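Local coordinates for E2A dna-binding protein (Human adenovirus 5, PDB 2WB0) that binds single-stranded viral DNA and, by forming multimers, unwinds the template without ATP during the elongation phase of strand-displacement replication, at residues Pro270-Tyr282 against Pro292-Leu304. Residues are numbered along the deposited sequence; the frame is centred on the assembly and turned at random.
Sequences PALIVFQCCNPVY and PNCDFKISAPDLL. With ZN (zinc ion), chain C.
Val281 lays its CG2 methyl against the amide of Asn293, 3.5 Å from OD1, while ND2 of that amide donates to a water that in turn donates to Cys294 O. Cys294 meets Cys277 at the zinc ion. Its SG lies between backbone N and carbonyl carbon (chi1 69°), whereas SG of Cys277 is anti to its own N (chi1 -178°); both bind the metal at 2.3 Å, and Cys223 and Cys225 complete the site. A second water accepts from Cys277 N and donates to Cys294 O and Phe296 O, bridging the two backbones beside the metal site. The ring of Phe296 brings CE2 to within 4.1 Å of Phe275 CB, and Pro220 touches both aromatic side chains. The aliphatic stems of Lys297 and Gln276 run side by side. Antiparallel pairing rests on Phe275 with Ile298 and Val274 with Ser299: Phe275 N donates a hydrogen bond to Ile298 O at 2.8 Å, and Ile298 N donates one to Phe275 O at 2.9 Å. Ser299 stands at the N-cap position of the helix that follows, its OG hydrogen-bonded to Thr60 O. Ala300 N donates to Ile273 O, so strand pairing runs straight into the first helical turn, where the Leu303 side chain crosses that of Phe275 at about a right angle, CD1 3.8 Å from CE2. Ile273 CG2 lies over one face of the Phe275 ring, offset toward its rim. Cys277 SG also accepts from Asn279 N and, weakly, from Cys294 N; these N-H groups would probably temper the thiolate charge, consistent with a structural zinc site tying together the loops that follow strand 271-276 and precede strand 297-299.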
loop_
_atom_site.group_PDB
_atom_site.type_symbol
_atom_site.label_atom_id
_atom_site.label_comp_id
_atom_site.label_asym_id
_atom_site.label_seq_id
_atom_site.Cartn_x
_atom_site.Cartn_y
_atom_site.Cartn_z
ATOM N N PRO A 270 -4.196 -18.654 1.227
ATOM C CA PRO A 270 -4.686 -18.024 2.477
ATOM C C PRO A 270 -3.649 -17.147 3.148
ATOM O O PRO A 270 -3.323 -17.378 4.300
ATOM C CB PRO A 270 -5.011 -19.239 3.347
ATOM C CG PRO A 270 -3.975 -20.260 2.906
ATOM C CD PRO A 270 -3.885 -20.087 1.421
ATOM N N ALA A 271 -3.211 -16.072 2.474
ATOM C CA ALA A 271 -2.344 -15.044 3.111
ATOM C C ALA A 271 -2.566 -13.764 2.311
ATOM O O ALA A 271 -2.796 -13.827 1.092
ATOM C CB ALA A 271 -0.817 -15.420 3.079
ATOM N N LEU A 272 -2.605 -12.627 3.008
ATOM C CA LEU A 272 -2.772 -11.334 2.364
ATOM C C LEU A 272 -1.486 -10.510 2.463
ATOM O O LEU A 272 -0.804 -10.535 3.475
ATOM C CB LEU A 272 -3.861 -10.533 3.093
ATOM C CG LEU A 272 -5.297 -10.702 2.589
ATOM C CD1 LEU A 272 -5.658 -11.857 1.642
ATOM C CD2 LEU A 272 -6.405 -10.056 3.362
ATOM N N ILE A 273 -1.216 -9.730 1.418
ATOM C CA ILE A 273 -0.172 -8.695 1.501
ATOM C C ILE A 273 -0.832 -7.567 2.318
ATOM O O ILE A 273 -1.944 -7.126 2.009
ATOM C CB ILE A 273 0.134 -8.127 0.074
ATOM C CG1 ILE A 273 0.839 -9.194 -0.771
ATOM C CG2 ILE A 273 0.876 -6.697 0.183
ATOM C CD1 ILE A 273 1.083 -8.815 -2.274
ATOM N N VAL A 274 -0.129 -7.066 3.321
ATOM C CA VAL A 274 -0.638 -5.985 4.085
ATOM C C VAL A 274 0.378 -4.820 4.103
ATOM O O VAL A 274 1.549 -5.040 4.416
ATOM C CB VAL A 274 -0.894 -6.427 5.547
ATOM C CG1 VAL A 274 -1.358 -5.252 6.377
ATOM C CG2 VAL A 274 -1.922 -7.590 5.621
ATOM N N PHE A 275 -0.081 -3.594 3.805
ATOM C CA PHE A 275 0.720 -2.417 3.766
ATOM C C PHE A 275 0.549 -1.655 5.087
ATOM O O PHE A 275 -0.596 -1.406 5.480
ATOM C CB PHE A 275 0.280 -1.484 2.599
ATOM C CG PHE A 275 0.371 -2.148 1.232
ATOM C CD1 PHE A 275 1.624 -2.508 0.681
ATOM C CD2 PHE A 275 -0.792 -2.409 0.525
ATOM C CE1 PHE A 275 1.688 -3.138 -0.567
ATOM C CE2 PHE A 275 -0.738 -3.050 -0.729
ATOM C CZ PHE A 275 0.514 -3.382 -1.271
ATOM N N GLN A 276 1.671 -1.239 5.700
ATOM C CA GLN A 276 1.636 -0.469 6.941
ATOM C C GLN A 276 2.489 0.740 6.762
ATOM O O GLN A 276 2.945 1.033 5.630
ATOM C CB GLN A 276 2.105 -1.317 8.181
ATOM C CG GLN A 276 1.083 -2.405 8.475
ATOM C CD GLN A 276 1.562 -3.501 9.391
ATOM O OE1 GLN A 276 1.287 -3.476 10.619
ATOM N NE2 GLN A 276 2.284 -4.450 8.848
ATOM N N CYS A 277 2.756 1.411 7.884
ATOM C CA CYS A 277 3.642 2.613 7.896
ATOM C C CYS A 277 4.984 2.303 7.195
ATOM O O CYS A 277 5.400 1.153 7.185
ATOM C CB CYS A 277 3.985 2.972 9.341
ATOM S SG CYS A 277 5.003 4.455 9.487
ATOM N N CYS A 278 5.647 3.308 6.605
ATOM C CA CYS A 278 7.054 3.090 6.165
ATOM C C CYS A 278 7.887 2.385 7.257
ATOM O O CYS A 278 8.668 1.466 6.958
ATOM C CB CYS A 278 7.761 4.406 5.850
ATOM S SG CYS A 278 7.089 5.233 4.393
ATOM N N ASN A 279 7.713 2.824 8.509
ATOM C CA ASN A 279 8.509 2.273 9.622
ATOM C C ASN A 279 7.612 2.016 10.811
ATOM O O ASN A 279 7.599 2.766 11.784
ATOM C CB ASN A 279 9.603 3.231 9.998
ATOM C CG ASN A 279 10.478 3.569 8.827
ATOM O OD1 ASN A 279 10.294 4.609 8.149
ATOM N ND2 ASN A 279 11.413 2.688 8.540
ATOM N N PRO A 280 6.895 0.914 10.755
ATOM C CA PRO A 280 5.965 0.665 11.855
ATOM C C PRO A 280 6.729 0.335 13.140
ATOM O O PRO A 280 7.818 -0.205 13.088
ATOM C CB PRO A 280 5.132 -0.537 11.394
ATOM C CG PRO A 280 5.546 -0.830 9.926
ATOM C CD PRO A 280 6.881 -0.107 9.684
ATOM N N VAL A 281 6.126 0.671 14.267
ATOM C CA VAL A 281 6.684 0.407 15.601
ATOM C C VAL A 281 6.228 -0.970 16.129
ATOM O O VAL A 281 5.023 -1.292 16.147
ATOM C CB VAL A 281 6.267 1.555 16.543
ATOM C CG1 VAL A 281 6.351 1.161 18.033
ATOM C CG2 VAL A 281 7.106 2.799 16.249
ATOM N N TYR A 282 7.191 -1.798 16.539
ATOM C CA TYR A 282 6.855 -3.089 17.186
ATOM C C TYR A 282 7.197 -3.106 18.689
ATOM O O TYR A 282 6.469 -3.701 19.501
ATOM C CB TYR A 282 7.504 -4.284 16.446
ATOM C CG TYR A 282 7.187 -4.333 14.953
ATOM C CD1 TYR A 282 8.134 -3.892 14.001
ATOM C CD2 TYR A 282 5.945 -4.808 14.490
ATOM C CE1 TYR A 282 7.846 -3.920 12.608
ATOM C CE2 TYR A 282 5.647 -4.834 13.113
ATOM C CZ TYR A 282 6.613 -4.395 12.176
ATOM O OH TYR A 282 6.337 -4.413 10.820
ATOM N N PRO A 292 9.245 9.470 12.751
ATOM C CA PRO A 292 7.771 9.391 12.679
ATOM C C PRO A 292 7.301 7.944 12.499
ATOM O O PRO A 292 8.054 7.112 11.967
ATOM C CB PRO A 292 7.466 10.176 11.416
ATOM C CG PRO A 292 8.715 9.861 10.484
ATOM C CD PRO A 292 9.863 9.856 11.454
ATOM N N ASN A 293 6.077 7.637 12.946
ATOM C CA ASN A 293 5.420 6.372 12.608
ATOM C C ASN A 293 3.925 6.636 12.642
ATOM O O ASN A 293 3.497 7.584 13.282
ATOM C CB ASN A 293 5.770 5.223 13.540
ATOM C CG ASN A 293 5.204 5.403 14.935
ATOM O OD1 ASN A 293 5.848 5.993 15.803
ATOM N ND2 ASN A 293 4.018 4.880 15.163
ATOM N N CYS A 294 3.143 5.890 11.864
ATOM C CA CYS A 294 1.736 6.202 11.831
ATOM C C CYS A 294 0.952 4.889 11.853
ATOM O O CYS A 294 1.571 3.840 11.733
ATOM C CB CYS A 294 1.441 7.047 10.643
ATOM S SG CYS A 294 1.620 6.113 9.061
ATOM N N ASP A 295 -0.375 4.957 11.926
ATOM C CA ASP A 295 -1.189 3.750 12.028
ATOM C C ASP A 295 -1.747 3.305 10.623
ATOM O O ASP A 295 -2.698 2.506 10.541
ATOM C CB ASP A 295 -2.337 4.005 13.026
ATOM C CG ASP A 295 -3.283 5.191 12.597
ATOM O OD1 ASP A 295 -3.258 5.651 11.398
ATOM O OD2 ASP A 295 -4.100 5.677 13.452
ATOM N N PHE A 296 -1.155 3.804 9.523
ATOM C CA PHE A 296 -1.612 3.379 8.202
ATOM C C PHE A 296 -1.664 1.838 8.104
ATOM O O PHE A 296 -0.676 1.148 8.445
ATOM C CB PHE A 296 -0.633 3.980 7.184
ATOM C CG PHE A 296 -0.990 3.727 5.709
ATOM C CD1 PHE A 296 -1.676 4.695 4.964
ATOM C CD2 PHE A 296 -0.537 2.576 5.064
ATOM C CE1 PHE A 296 -1.994 4.452 3.577
ATOM C CE2 PHE A 296 -0.807 2.314 3.633
ATOM C CZ PHE A 296 -1.539 3.226 2.904
ATOM N N LYS A 297 -2.753 1.248 7.602
ATOM C CA LYS A 297 -2.802 -0.243 7.499
ATOM C C LYS A 297 -3.907 -0.641 6.526
ATOM O O LYS A 297 -5.104 -0.349 6.740
ATOM C CB LYS A 297 -3.012 -0.969 8.832
ATOM C CG LYS A 297 -2.903 -2.529 8.795
ATOM C CD LYS A 297 -3.527 -3.160 10.072
ATOM C CE LYS A 297 -2.918 -4.542 10.432
ATOM N NZ LYS A 297 -3.889 -5.586 11.090
ATOM N N ILE A 298 -3.492 -1.250 5.429
ATOM C CA ILE A 298 -4.471 -1.677 4.415
ATOM C C ILE A 298 -3.941 -2.863 3.658
ATOM O O ILE A 298 -2.769 -2.863 3.250
ATOM C CB ILE A 298 -4.874 -0.529 3.458
ATOM C CG1 ILE A 298 -5.932 -1.012 2.437
ATOM C CG2 ILE A 298 -3.568 0.126 2.788
ATOM C CD1 ILE A 298 -6.799 0.230 1.910
ATOM N N SER A 299 -4.797 -3.863 3.420
ATOM C CA SER A 299 -4.360 -5.104 2.800
ATOM C C SER A 299 -4.528 -4.870 1.317
ATOM O O SER A 299 -5.332 -4.005 0.898
ATOM C CB SER A 299 -5.197 -6.344 3.261
ATOM O OG SER A 299 -6.601 -6.143 2.881
ATOM N N ALA A 300 -3.761 -5.587 0.501
ATOM C CA ALA A 300 -3.852 -5.380 -0.960
ATOM C C ALA A 300 -5.257 -5.561 -1.606
ATOM O O ALA A 300 -5.651 -4.777 -2.450
ATOM C CB ALA A 300 -2.770 -6.247 -1.719
ATOM N N PRO A 301 -5.993 -6.571 -1.225
ATOM C CA PRO A 301 -7.355 -6.602 -1.804
ATOM C C PRO A 301 -8.244 -5.465 -1.390
ATOM O O PRO A 301 -9.040 -5.029 -2.244
ATOM C CB PRO A 301 -7.952 -7.913 -1.300
ATOM C CG PRO A 301 -6.690 -8.744 -0.806
ATOM C CD PRO A 301 -5.753 -7.695 -0.290
ATOM N N ASP A 302 -8.142 -4.980 -0.131
ATOM C CA ASP A 302 -8.970 -3.849 0.321
ATOM C C ASP A 302 -8.494 -2.622 -0.387
ATOM O O ASP A 302 -9.317 -1.766 -0.685
ATOM C CB ASP A 302 -8.896 -3.674 1.867
ATOM C CG ASP A 302 -9.578 -4.800 2.574
ATOM O OD1 ASP A 302 -10.329 -5.517 1.856
ATOM O OD2 ASP A 302 -9.328 -5.013 3.776
ATOM N N LEU A 303 -7.194 -2.527 -0.686
ATOM C CA LEU A 303 -6.696 -1.338 -1.436
ATOM C C LEU A 303 -7.284 -1.267 -2.869
ATOM O O LEU A 303 -7.699 -0.196 -3.361
ATOM C CB LEU A 303 -5.163 -1.352 -1.518
ATOM C CG LEU A 303 -4.349 -0.047 -1.586
ATOM C CD1 LEU A 303 -2.907 -0.258 -2.092
ATOM C CD2 LEU A 303 -4.986 1.341 -1.871
ATOM N N LEU A 304 -7.320 -2.413 -3.547
ATOM C CA LEU A 304 -7.911 -2.463 -4.881
ATOM C C LEU A 304 -9.400 -2.166 -4.779
ATOM O O LEU A 304 -9.926 -1.415 -5.571
ATOM C CB LEU A 304 -7.695 -3.842 -5.492
ATOM C CG LEU A 304 -7.664 -4.056 -7.002
ATOM C CD1 LEU A 304 -8.023 -5.435 -7.565
ATOM C CD2 LEU A 304 -7.667 -2.830 -7.977
HETATM ZN ZN ZN C . 3.870 6.180 8.526
HETATM O O HOH W 1 1.231 1.325 10.457
HETATM O O HOH W 2 3.506 2.634 13.540
#